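PDB 3DFZ: precorrin-2 dehydrogenase from Bacillus megaterium, which catalyses the NAD+-dependent dehydrogenation of precorrin-2 to sirohydrochlorin, a precursor of siroheme and, by the anaerobic route, of adenosylcobalamin. Local coordinates for residues 93-98 / 114-119; 33-38 / 87-92; 55-60 / 75-80; 128-133 / 143-148; 42-47 / 66-71. All coordinates share one frame; numbering follows the deposited sequence.

Contact 1 (93-98 / 114-119); sequences FFIVVA and NDQLVN
Q116 meets I95 at the edge of the parallel sheet in this Rossmann-type NAD(P)-binding fold, where strand 117-120 joins strand 94-97. Its CG lies anti to the backbone N (chi1 171°) and the chain then bends at chi2, which carries the amide across I95 at about a right angle, NE2 3.8 Å from I95 CG1. Q116 NE2 donates to L117 O, and V92 O is a further acceptor. L117 O is thus gripped twice: I95 N, 3.1 Å away, arrives from the opposite face of the carbonyl plane. A water links the strand starts, accepting from L117 N and donating to F93 O. The L117 side chain runs alongside F93, its CD1 4.0 Å from F93 CZ, and also packs on L117 of the second subunit. V118 lies on the same face of the sheet as I95, and its CG2 touches I95 CG2 at 3.8 Å and V97 CG2 at 4.0 Å. N119 continues the parallel ladder: its N donates to I95 O (2.8 Å), and V97 N donates to N119 O (2.8 Å, 175° at the hydrogen). The N119 amide is held by R46 NE and I129 O, and N119 CB rests 4.0 Å from F94 CZ.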
# COMPACT_ATOMS: atom_id res chain seq x y z
N PHE B 93 3.04 17.06 -6.22
CA PHE B 93 2.33 15.79 -6.32
C PHE B 93 2.09 15.09 -4.96
O PHE B 93 0.96 14.72 -4.65
CB PHE B 93 3.10 14.89 -7.28
CG PHE B 93 2.51 13.51 -7.43
CD1 PHE B 93 1.35 13.31 -8.18
CD2 PHE B 93 3.16 12.39 -6.88
CE1 PHE B 93 0.82 12.03 -8.36
CE2 PHE B 93 2.63 11.10 -7.05
CZ PHE B 93 1.46 10.92 -7.79
N PHE B 94 3.15 14.89 -4.17
CA PHE B 94 3.05 14.18 -2.89
C PHE B 94 3.62 15.02 -1.76
O PHE B 94 4.79 15.42 -1.80
CB PHE B 94 3.79 12.84 -2.96
CG PHE B 94 3.70 11.98 -1.70
CD1 PHE B 94 4.81 11.27 -1.27
CD2 PHE B 94 2.50 11.85 -0.99
CE1 PHE B 94 4.74 10.46 -0.14
CE2 PHE B 94 2.42 11.06 0.14
CZ PHE B 94 3.54 10.35 0.56
N ILE B 95 2.80 15.27 -0.75
CA ILE B 95 3.20 16.04 0.42
C ILE B 95 3.30 15.14 1.63
O ILE B 95 2.33 14.44 1.97
CB ILE B 95 2.20 17.21 0.68
CG1 ILE B 95 2.32 18.25 -0.43
CG2 ILE B 95 2.42 17.86 2.04
CD1 ILE B 95 1.43 19.49 -0.23
N VAL B 96 4.45 15.14 2.28
CA VAL B 96 4.62 14.49 3.57
C VAL B 96 4.73 15.59 4.62
O VAL B 96 5.58 16.49 4.50
CB VAL B 96 5.91 13.59 3.61
CG1 VAL B 96 6.07 12.91 4.98
CG2 VAL B 96 5.90 12.51 2.52
N VAL B 97 3.86 15.55 5.64
CA VAL B 97 3.93 16.48 6.78
C VAL B 97 4.57 15.70 7.93
O VAL B 97 4.02 14.72 8.41
CB VAL B 97 2.55 17.05 7.15
CG1 VAL B 97 2.66 18.05 8.28
CG2 VAL B 97 1.91 17.72 5.95
N ALA B 98 5.76 16.12 8.34
CA ALA B 98 6.51 15.41 9.36
C ALA B 98 7.20 16.42 10.27
O ALA B 98 8.40 16.31 10.55
CB ALA B 98 7.53 14.48 8.72
N ASN B 114 -8.34 19.10 -1.80
CA ASN B 114 -8.69 17.69 -1.83
C ASN B 114 -8.11 17.11 -3.12
O ASN B 114 -7.58 17.87 -3.96
CB ASN B 114 -10.22 17.51 -1.81
CG ASN B 114 -10.81 17.73 -0.43
OD1 ASN B 114 -11.12 16.76 0.28
ND2 ASN B 114 -10.96 18.99 -0.03
N ASP B 115 -8.22 15.80 -3.30
CA ASP B 115 -7.49 15.11 -4.38
C ASP B 115 -5.95 15.23 -4.21
O ASP B 115 -5.20 14.56 -4.93
CB ASP B 115 -7.94 15.58 -5.79
CG ASP B 115 -9.19 14.84 -6.32
OD1 ASP B 115 -9.75 13.97 -5.63
OD2 ASP B 115 -9.62 15.14 -7.45
N GLN B 116 -5.49 16.06 -3.26
CA GLN B 116 -4.05 16.25 -2.92
C GLN B 116 -3.48 15.12 -2.07
O GLN B 116 -3.83 14.99 -0.89
CB GLN B 116 -3.83 17.57 -2.17
CG GLN B 116 -2.41 17.79 -1.57
CD GLN B 116 -1.33 18.07 -2.64
OE1 GLN B 116 -1.38 19.11 -3.32
NE2 GLN B 116 -0.38 17.13 -2.80
N LEU B 117 -2.58 14.32 -2.65
CA LEU B 117 -1.88 13.30 -1.87
C LEU B 117 -1.11 13.94 -0.75
O LEU B 117 -0.29 14.83 -0.97
CB LEU B 117 -0.91 12.49 -2.73
CG LEU B 117 -1.43 11.54 -3.80
CD1 LEU B 117 -0.29 10.62 -4.19
CD2 LEU B 117 -2.69 10.76 -3.32
N VAL B 118 -1.39 13.49 0.46
CA VAL B 118 -0.72 13.98 1.63
C VAL B 118 -0.63 12.90 2.70
O VAL B 118 -1.60 12.20 2.98
CB VAL B 118 -1.36 15.28 2.19
CG1 VAL B 118 -2.83 15.07 2.55
CG2 VAL B 118 -0.55 15.81 3.38
N ASN B 119 0.55 12.79 3.28
CA ASN B 119 0.77 11.93 4.42
C ASN B 119 0.93 12.80 5.65
O ASN B 119 1.83 13.64 5.73
CB ASN B 119 2.00 11.05 4.19
CG ASN B 119 2.37 10.25 5.41
OD1 ASN B 119 3.47 10.38 5.91
ND2 ASN B 119 1.45 9.44 5.93
O HOH W 1 -1.72 15.33 -5.23

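Contact 2 (33-38 / 87-92); sequences SVLVVG and EDLLNV. With GOL (glycerol), chain I.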
# COMPACT_ATOMS: atom_id res chain seq x y z
N SER B 33 7.24 15.65 -8.29
CA SER B 33 7.62 16.51 -7.19
C SER B 33 7.11 15.98 -5.85
O SER B 33 5.92 15.62 -5.74
CB SER B 33 7.08 17.92 -7.43
OG SER B 33 5.67 17.93 -7.39
N VAL B 34 8.00 15.98 -4.85
CA VAL B 34 7.69 15.57 -3.47
C VAL B 34 8.10 16.64 -2.44
O VAL B 34 9.28 16.99 -2.35
CB VAL B 34 8.38 14.22 -3.10
CG1 VAL B 34 8.27 13.93 -1.61
CG2 VAL B 34 7.80 13.07 -3.93
N LEU B 35 7.14 17.13 -1.66
CA LEU B 35 7.44 18.08 -0.59
C LEU B 35 7.42 17.42 0.77
O LEU B 35 6.41 16.86 1.19
CB LEU B 35 6.47 19.28 -0.63
CG LEU B 35 6.65 20.40 0.41
CD1 LEU B 35 7.90 21.25 0.15
CD2 LEU B 35 5.41 21.25 0.48
N VAL B 36 8.55 17.48 1.46
CA VAL B 36 8.60 17.07 2.86
C VAL B 36 8.62 18.34 3.72
O VAL B 36 9.59 19.12 3.70
CB VAL B 36 9.81 16.16 3.15
CG1 VAL B 36 9.82 15.73 4.63
CG2 VAL B 36 9.82 14.93 2.22
N VAL B 37 7.52 18.54 4.44
CA VAL B 37 7.39 19.59 5.42
C VAL B 37 7.88 19.04 6.75
O VAL B 37 7.28 18.11 7.31
CB VAL B 37 5.95 20.06 5.57
CG1 VAL B 37 5.84 21.06 6.71
CG2 VAL B 37 5.45 20.67 4.28
N GLY B 38 8.97 19.64 7.25
CA GLY B 38 9.65 19.21 8.46
C GLY B 38 11.05 18.71 8.15
O GLY B 38 11.33 18.34 7.00
N GLU B 87 3.06 29.17 -0.91
CA GLU B 87 3.68 28.97 -2.21
C GLU B 87 4.21 27.54 -2.37
O GLU B 87 4.13 26.95 -3.46
CB GLU B 87 4.79 30.00 -2.43
CG GLU B 87 4.30 31.46 -2.59
CD GLU B 87 3.86 31.79 -4.03
OE1 GLU B 87 3.03 31.05 -4.61
OE2 GLU B 87 4.35 32.81 -4.57
N ASP B 88 4.72 26.99 -1.27
CA ASP B 88 5.37 25.67 -1.25
C ASP B 88 4.45 24.50 -1.57
O ASP B 88 4.94 23.39 -1.78
CB ASP B 88 6.06 25.44 0.09
CG ASP B 88 7.21 26.40 0.32
OD1 ASP B 88 7.77 26.87 -0.68
OD2 ASP B 88 7.56 26.67 1.49
N LEU B 89 3.14 24.73 -1.63
CA LEU B 89 2.17 23.65 -1.68
C LEU B 89 1.39 23.61 -2.99
O LEU B 89 0.47 22.81 -3.14
CB LEU B 89 1.18 23.77 -0.51
CG LEU B 89 1.69 24.19 0.87
CD1 LEU B 89 0.54 24.73 1.70
CD2 LEU B 89 2.42 23.06 1.60
N LEU B 90 1.80 24.44 -3.95
CA LEU B 90 1.01 24.67 -5.16
C LEU B 90 1.12 23.60 -6.25
O LEU B 90 0.10 23.15 -6.79
CB LEU B 90 1.31 26.06 -5.74
CG LEU B 90 0.71 27.28 -5.04
CD1 LEU B 90 1.10 28.55 -5.77
CD2 LEU B 90 -0.80 27.14 -4.98
N ASN B 91 2.35 23.23 -6.60
CA ASN B 91 2.57 22.30 -7.71
C ASN B 91 3.31 21.07 -7.23
O ASN B 91 4.32 20.67 -7.83
CB ASN B 91 3.36 22.99 -8.83
CG ASN B 91 2.46 23.61 -9.91
OD1 ASN B 91 1.99 22.90 -10.80
ND2 ASN B 91 2.26 24.93 -9.84
N VAL B 92 2.81 20.48 -6.14
CA VAL B 92 3.44 19.33 -5.49
C VAL B 92 2.53 18.11 -5.58
O VAL B 92 1.39 18.13 -5.09
CB VAL B 92 3.80 19.60 -4.00
CG1 VAL B 92 4.84 18.63 -3.52
CG2 VAL B 92 4.29 21.01 -3.81
C1 GOL I . 5.60 17.29 -11.17
O1 GOL I . 5.19 16.12 -10.50
C2 GOL I . 4.66 18.46 -10.91
O2 GOL I . 3.79 18.18 -9.82
C3 GOL I . 3.86 18.80 -12.18
O3 GOL I . 4.58 19.69 -13.03
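L35 overlaps V92, its CB only 3.4 Å from V92 CG1, tighter than usual van der Waals contact. L35 belongs to strand 33-37, the middle strand of the parallel sheet of this Rossmann-type fold. V92 lies near the end of the loop that leads, after the 3-10 segment at 87-89, into strand 94-97. The same V92 methyl also approaches the backbone, with CG1 3.3 Å from L35 N; its place anti to the V92 backbone N (chi1 -160°) brings it there. Further out, L35 reaches the 3-10 turn. With chi1 at -179° the L35 side chain extends away from its own N, and CD2 ends 3.1 Å from D88 O, a short carbon-to-oxygen approach, and 3.7 Å from L89 CD2. L35 is therefore flanked by V92 at its base and by the turn at its end, while V60 of the neighbouring strand packs on it too. V34 and V36 face helix 41-50 instead.

At the start of the strand the contact becomes polar. S33 OG donates to N91 O, lying in the carbonyl plane on a lone pair (C=O...OG angle 125°), and is also hydrogen-bonded to F93 N, so one hydroxyl ties two successive parts of the incoming chain to the strand. A glycerol, probably from the crystallisation liquor, bridges the same two segments. S33 N donates to its O1 at 3.1 Å, and its O2 donates to N91 O at 3.2 Å, giving that carbonyl a second donor beside S33 OG, itself at 3.1 Å.

Contact 3 (55-60 / 75-80); sequences AAITVV and GQLRVK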
# COMPACT_ATOMS: atom_id res chain seq x y z
N ALA B 55 12.34 10.81 -7.57
CA ALA B 55 11.49 11.97 -7.39
C ALA B 55 12.36 13.24 -7.39
O ALA B 55 13.58 13.15 -7.25
CB ALA B 55 10.70 11.84 -6.09
N ALA B 56 11.73 14.40 -7.56
CA ALA B 56 12.37 15.62 -7.16
C ALA B 56 11.90 16.00 -5.74
O ALA B 56 10.81 16.51 -5.57
CB ALA B 56 12.11 16.74 -8.18
N ILE B 57 12.72 15.69 -4.74
CA ILE B 57 12.41 15.98 -3.33
C ILE B 57 12.81 17.39 -2.90
O ILE B 57 13.96 17.81 -3.09
CB ILE B 57 13.09 14.96 -2.36
CG1 ILE B 57 12.86 13.51 -2.82
CG2 ILE B 57 12.59 15.18 -0.93
CD1 ILE B 57 13.67 12.49 -2.06
N THR B 58 11.87 18.13 -2.34
CA THR B 58 12.16 19.41 -1.68
C THR B 58 11.78 19.31 -0.22
O THR B 58 10.67 18.92 0.08
CB THR B 58 11.43 20.59 -2.34
OG1 THR B 58 11.74 20.63 -3.74
CG2 THR B 58 11.86 21.92 -1.69
N VAL B 59 12.72 19.62 0.67
CA VAL B 59 12.51 19.55 2.11
C VAL B 59 12.43 20.97 2.66
O VAL B 59 13.36 21.77 2.45
CB VAL B 59 13.68 18.79 2.82
CG1 VAL B 59 13.44 18.68 4.32
CG2 VAL B 59 13.92 17.42 2.21
N VAL B 60 11.33 21.30 3.33
CA VAL B 60 11.09 22.66 3.86
C VAL B 60 10.96 22.60 5.37
O VAL B 60 9.98 22.05 5.91
CB VAL B 60 9.84 23.36 3.23
CG1 VAL B 60 9.79 24.83 3.63
CG2 VAL B 60 9.90 23.29 1.75
N GLY B 75 23.32 15.68 -3.49
CA GLY B 75 22.47 16.09 -4.61
C GLY B 75 21.39 15.07 -4.89
O GLY B 75 21.26 14.57 -6.02
N GLN B 76 20.61 14.75 -3.86
CA GLN B 76 19.51 13.78 -3.97
C GLN B 76 18.19 14.46 -3.66
O GLN B 76 17.13 13.97 -3.98
CB GLN B 76 19.73 12.62 -3.01
CG GLN B 76 20.93 11.78 -3.39
CD GLN B 76 21.35 10.85 -2.29
OE1 GLN B 76 21.89 11.29 -1.27
NE2 GLN B 76 21.12 9.57 -2.48
N LEU B 77 18.29 15.61 -3.00
CA LEU B 77 17.12 16.41 -2.68
C LEU B 77 17.52 17.87 -2.63
O LEU B 77 18.71 18.18 -2.63
CB LEU B 77 16.48 15.95 -1.37
CG LEU B 77 17.31 15.77 -0.10
CD1 LEU B 77 17.67 17.14 0.54
CD2 LEU B 77 16.53 14.83 0.86
N ARG B 78 16.52 18.76 -2.62
CA ARG B 78 16.69 20.18 -2.34
C ARG B 78 16.10 20.59 -0.97
O ARG B 78 15.03 20.13 -0.56
CB ARG B 78 16.08 21.03 -3.47
CG ARG B 78 15.87 22.50 -3.09
CD ARG B 78 15.61 23.40 -4.29
NE ARG B 78 14.24 23.35 -4.77
CZ ARG B 78 13.24 24.09 -4.31
NH1 ARG B 78 13.45 24.94 -3.31
NH2 ARG B 78 12.02 23.98 -4.83
N VAL B 79 16.81 21.48 -0.27
CA VAL B 79 16.37 22.02 1.01
C VAL B 79 15.97 23.52 0.88
O VAL B 79 16.63 24.30 0.19
CB VAL B 79 17.47 21.85 2.11
CG1 VAL B 79 16.98 22.35 3.46
CG2 VAL B 79 17.88 20.39 2.24
N LYS B 80 14.85 23.86 1.52
CA LYS B 80 14.34 25.23 1.64
C LYS B 80 14.40 25.53 3.15
O LYS B 80 13.62 24.97 3.93
CB LYS B 80 12.92 25.27 1.08
CG LYS B 80 12.27 26.63 0.84
CD LYS B 80 11.70 26.61 -0.60
CE LYS B 80 10.56 27.62 -0.89
NZ LYS B 80 10.96 29.07 -0.89
O HOH W 2 15.22 14.83 -5.45
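A beta-alpha-beta unit of the Rossmann-type domain places strand 56-60 beside strand 77-80, the two running parallel at 24° and 4.5 Å between the short axes, with helix 66-73 as the connection. Three bonds define the ladder: R78 N to I57 O (2.8 Å, nearly straight at 177°), V59 N to R78 O and K80 N to V59 O (2.7 Å). On the face turned to helices 41-50 and 66-73, I57 CB meets L77 CB at 3.7 Å. L77 also crosses toward V59, its CD2 3.9 Å from V59 CG2. The other face carries T58, V60, R78 and K80. Here R78 runs alongside T58 and bends at chi3 (80°), which folds the guanidinium over the threonine: T58 CG2 lies 3.6 Å from the guanidinium plane of R78, over its centre. K80 lies beside V60, with CB 3.7 Å from V60 CG2, before its own chain leads off toward a long, weak ion pair with D88. Ahead of the strand, G75 ends the helix in a Schellman motif. A water then joins the strand entrances, donating to A55 O and Q76 O and accepting from I57 N at 2.7 Å.

Contact 4 (128-133 / 143-148); sequences NIQIPA and AISTDG
A133 and I144 form an antiparallel hydrogen-bonded pair: I144 N donates to A133 O at 2.8 Å with 165° at the hydrogen, and A133 N donates to I144 O, also at 2.8 Å but more bent, at 138°. Next to this pair, P132 points its ring at strand 140-145. Its CG packs 3.9 Å from A143 CB, and its CB lies 3.5 Å from I144 O, so the pyrrolidine ring also touches a carbonyl oxygen already engaged by A133 N. The I144 side chain itself turns to helix 151-164, where it meets I157 and L161. These pieces belong to the beta hairpin of strands 129-137 and 140-145. The hairpin's sheet does not stop at the subunit: I129, Q130, A143, I144 and S145 pair in an antiparallel ladder with a strand of the second subunit, whose M26 packs on P132 and Q130. Away from the paired residues the two segments diverge, and side chains take over. S145 OG, anti to its backbone N, accepts from D147 N at 3.0 Å, making an ST turn at the end of the strand. That turn presents the D147 carboxylate to the amide group of Q130. The two side chains cross at roughly a right angle, and the amide and carboxylate planes are 54° apart; the assignment of the Q130 amide atoms is doubtful. Beyond the turn, G148 O accepts from R180 NH1 of the second subunit.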
# COMPACT_ATOMS: atom_id res chain seq x y z
N ASN B 128 -4.72 11.39 3.24
CA ASN B 128 -5.23 10.28 2.43
C ASN B 128 -4.14 9.24 2.14
O ASN B 128 -4.37 8.26 1.43
CB ASN B 128 -5.88 10.79 1.14
CG ASN B 128 -4.97 11.75 0.37
OD1 ASN B 128 -3.81 11.96 0.75
ND2 ASN B 128 -5.49 12.32 -0.71
N ILE B 129 -2.94 9.48 2.68
CA ILE B 129 -1.82 8.55 2.56
C ILE B 129 -1.35 8.12 3.96
O ILE B 129 -1.13 8.97 4.84
CB ILE B 129 -0.60 9.14 1.74
CG1 ILE B 129 -0.98 9.53 0.29
CG2 ILE B 129 0.59 8.19 1.75
CD1 ILE B 129 -1.39 8.38 -0.62
N GLN B 130 -1.24 6.81 4.16
CA GLN B 130 -0.62 6.23 5.36
C GLN B 130 0.58 5.42 4.92
O GLN B 130 0.59 4.82 3.85
CB GLN B 130 -1.61 5.31 6.11
CG GLN B 130 -2.64 6.01 7.04
CD GLN B 130 -3.80 5.06 7.47
OE1 GLN B 130 -4.82 5.51 8.02
NE2 GLN B 130 -3.65 3.76 7.18
N ILE B 131 1.60 5.37 5.77
CA ILE B 131 2.73 4.50 5.53
C ILE B 131 2.68 3.25 6.43
O ILE B 131 2.78 3.37 7.66
CB ILE B 131 4.07 5.25 5.62
CG1 ILE B 131 4.15 6.28 4.48
CG2 ILE B 131 5.24 4.27 5.49
CD1 ILE B 131 4.72 7.55 4.88
N PRO B 132 2.51 2.06 5.81
CA PRO B 132 2.39 0.78 6.54
C PRO B 132 3.72 0.36 7.21
O PRO B 132 4.75 0.88 6.86
CB PRO B 132 2.03 -0.21 5.43
CG PRO B 132 2.64 0.39 4.15
CD PRO B 132 2.52 1.88 4.34
N ALA B 133 3.70 -0.54 8.18
CA ALA B 133 4.96 -1.14 8.62
C ALA B 133 5.39 -2.06 7.49
O ALA B 133 4.55 -2.59 6.75
CB ALA B 133 4.81 -1.92 9.95
N ALA B 143 3.92 -5.63 3.77
CA ALA B 143 3.44 -4.39 4.35
C ALA B 143 2.25 -4.69 5.26
O ALA B 143 1.34 -5.41 4.88
CB ALA B 143 3.07 -3.41 3.25
N ILE B 144 2.25 -4.12 6.45
CA ILE B 144 1.21 -4.35 7.45
C ILE B 144 0.62 -3.04 7.93
O ILE B 144 1.37 -2.14 8.30
CB ILE B 144 1.79 -5.04 8.71
CG1 ILE B 144 2.60 -6.30 8.36
CG2 ILE B 144 0.65 -5.31 9.76
CD1 ILE B 144 4.12 -6.14 8.32
N SER B 145 -0.70 -2.96 7.98
CA SER B 145 -1.36 -1.78 8.53
C SER B 145 -2.57 -2.18 9.35
O SER B 145 -3.18 -3.21 9.12
CB SER B 145 -1.80 -0.85 7.38
OG SER B 145 -2.38 0.36 7.86
N THR B 146 -2.90 -1.35 10.33
CA THR B 146 -4.16 -1.49 11.05
C THR B 146 -4.93 -0.17 10.96
O THR B 146 -5.79 0.12 11.79
CB THR B 146 -3.99 -1.93 12.54
OG1 THR B 146 -3.33 -0.90 13.27
CG2 THR B 146 -3.20 -3.24 12.68
N ASP B 147 -4.59 0.65 9.94
CA ASP B 147 -5.26 1.93 9.70
C ASP B 147 -5.10 2.82 10.92
O ASP B 147 -6.02 3.53 11.31
CB ASP B 147 -6.75 1.68 9.39
CG ASP B 147 -7.36 2.75 8.52
OD1 ASP B 147 -6.62 3.61 7.99
OD2 ASP B 147 -8.60 2.73 8.36
N GLY B 148 -3.94 2.73 11.55
CA GLY B 148 -3.70 3.45 12.81
C GLY B 148 -4.55 3.06 14.02
O GLY B 148 -4.50 3.74 15.06

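Contact 5 (42-47 / 66-71); sequences IATRRI and AEINEW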
# COMPACT_ATOMS: atom_id res chain seq x y z
N ILE B 42 11.29 12.20 12.19
CA ILE B 42 10.21 11.68 11.37
C ILE B 42 10.37 12.01 9.86
O ILE B 42 10.15 11.14 9.01
CB ILE B 42 8.79 12.11 11.90
CG1 ILE B 42 8.74 12.08 13.43
CG2 ILE B 42 7.68 11.23 11.30
CD1 ILE B 42 7.55 12.84 14.05
N ALA B 43 10.76 13.25 9.53
CA ALA B 43 11.01 13.66 8.13
C ALA B 43 12.15 12.85 7.50
O ALA B 43 12.03 12.39 6.37
CB ALA B 43 11.29 15.15 8.04
N THR B 44 13.22 12.66 8.26
CA THR B 44 14.38 11.88 7.84
C THR B 44 14.00 10.44 7.51
O THR B 44 14.37 9.91 6.44
CB THR B 44 15.46 11.90 8.93
OG1 THR B 44 15.81 13.25 9.22
CG2 THR B 44 16.70 11.12 8.52
N ARG B 45 13.26 9.80 8.42
CA ARG B 45 12.82 8.42 8.26
C ARG B 45 11.93 8.30 7.01
O ARG B 45 12.14 7.39 6.20
CB ARG B 45 12.12 7.94 9.54
CG ARG B 45 11.10 6.81 9.39
CD ARG B 45 11.03 5.87 10.64
NE ARG B 45 11.41 6.50 11.91
CZ ARG B 45 10.58 7.11 12.75
NH1 ARG B 45 9.27 7.20 12.48
NH2 ARG B 45 11.05 7.64 13.88
N ARG B 46 10.99 9.23 6.84
CA ARG B 46 10.12 9.25 5.66
C ARG B 46 10.88 9.36 4.33
O ARG B 46 10.61 8.59 3.41
CB ARG B 46 9.06 10.35 5.77
CG ARG B 46 7.97 10.13 6.82
CD ARG B 46 7.03 8.96 6.44
NE ARG B 46 5.87 8.81 7.34
CZ ARG B 46 5.89 8.18 8.51
NH1 ARG B 46 7.01 7.63 8.96
NH2 ARG B 46 4.78 8.10 9.24
N ILE B 47 11.83 10.30 4.25
CA ILE B 47 12.66 10.56 3.05
C ILE B 47 13.48 9.34 2.64
O ILE B 47 13.52 8.98 1.47
CB ILE B 47 13.61 11.79 3.25
CG1 ILE B 47 12.81 13.10 3.31
CG2 ILE B 47 14.67 11.86 2.15
CD1 ILE B 47 13.45 14.18 4.19
N ALA B 66 21.38 16.24 10.09
CA ALA B 66 22.69 15.93 9.52
C ALA B 66 22.64 14.97 8.30
O ALA B 66 23.53 14.98 7.43
CB ALA B 66 23.57 15.33 10.61
N GLU B 67 21.62 14.11 8.29
CA GLU B 67 21.40 13.15 7.22
C GLU B 67 20.70 13.79 6.02
O GLU B 67 21.08 13.52 4.89
CB GLU B 67 20.63 11.92 7.73
CG GLU B 67 19.67 12.22 8.87
CD GLU B 67 20.13 11.68 10.21
OE1 GLU B 67 20.39 10.46 10.31
OE2 GLU B 67 20.21 12.46 11.18
N ILE B 68 19.70 14.63 6.26
CA ILE B 68 19.13 15.44 5.20
C ILE B 68 20.22 16.33 4.55
O ILE B 68 20.33 16.40 3.32
CB ILE B 68 17.88 16.25 5.66
CG1 ILE B 68 16.79 15.30 6.18
CG2 ILE B 68 17.32 17.09 4.51
CD1 ILE B 68 15.64 15.98 6.97
N ASN B 69 21.05 16.96 5.38
CA ASN B 69 22.21 17.72 4.92
C ASN B 69 23.14 16.93 4.02
O ASN B 69 23.55 17.42 2.97
CB ASN B 69 22.99 18.30 6.10
CG ASN B 69 22.49 19.66 6.48
OD1 ASN B 69 22.70 20.61 5.76
ND2 ASN B 69 21.81 19.76 7.63
N GLU B 70 23.47 15.71 4.42
CA GLU B 70 24.33 14.82 3.63
C GLU B 70 23.68 14.43 2.29
O GLU B 70 24.37 14.38 1.26
CB GLU B 70 24.71 13.58 4.44
CG GLU B 70 25.62 12.55 3.73
CD GLU B 70 26.98 13.08 3.20
OE1 GLU B 70 27.33 14.28 3.39
OE2 GLU B 70 27.70 12.28 2.57
N TRP B 71 22.37 14.17 2.31
CA TRP B 71 21.59 13.90 1.10
C TRP B 71 21.51 15.13 0.18
O TRP B 71 21.60 15.00 -1.03
CB TRP B 71 20.18 13.43 1.46
CG TRP B 71 20.13 12.07 2.13
CD1 TRP B 71 20.94 11.00 1.88
CD2 TRP B 71 19.20 11.64 3.14
NE1 TRP B 71 20.57 9.93 2.66
CE2 TRP B 71 19.51 10.29 3.45
CE3 TRP B 71 18.13 12.26 3.80
CZ2 TRP B 71 18.79 9.55 4.41
CZ3 TRP B 71 17.41 11.52 4.76
CH2 TRP B 71 17.75 10.18 5.05
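The indole of W71 presents its edge to T44: T44 O lies near the ring plane, 3.7 Å from W71 CH2. One face of the indole carries a carbonyl of its own helix, E67 O, 3.0 Å above the plane and offset toward the rim. I47 CG2 approaches W71 CZ3 obliquely, at 3.8 Å. The contact joins two helices of the Rossmann-type domain, 41-50 and 66-73, whose short axes pass 10.0 Å apart at 42°. That spacing leaves room for side chains but brings no hydrogen bond across, and the interface is chiefly apolar.

T44 is the middle of it. Its CG2 lies anti to the backbone N (chi1 -57° for OG1) and touches W71 CH2 at 3.7 Å, the two side chains crossing at about a right angle. OG1 on the other branch is hydrogen-bonded to G40 O one turn back and to S65 OG just before the second helix, so its polar needs are met although I68 CD1 sits 3.5 Å from T44 OG1. Deeper toward the sheet, L77 packs on I47, I68 and W71 together. The first helix probably helps bind NAD+: I42 is assigned to the NAD+ site by similarity to relatives, and A43 fits the alanine of a GxGxxA pattern. Nearest the strands, I47 crosses I68 at about a right angle, with I47 CD1 4.0 Å from I68 CD1.

Contacts 1, 2, 3 and 5 build the Rossmann-type NAD(P)-binding domain, and contact 4 joins the two strands of the hairpin that follows the parallel sheet. That sheet has the order 77-80, 56-60, 33-37, 94-97, 117-120; contacts 3, 2 and 1 lie in sequence across it, centres about 10 Å and 8 Å apart, contact 2 joining the central strand to the loop before strand 94-97. Contact 5 packs helices against this sheet, about 10 Å from contact 3, with which it alternates along the chain; both fall within the span bracketed by contact 2. Contact 1 comes next, then contact 4, whose centre is about 15 Å away. Contacts 1 and 4 both touch the second subunit, which brings this domain and the hairpin to the dimer interface.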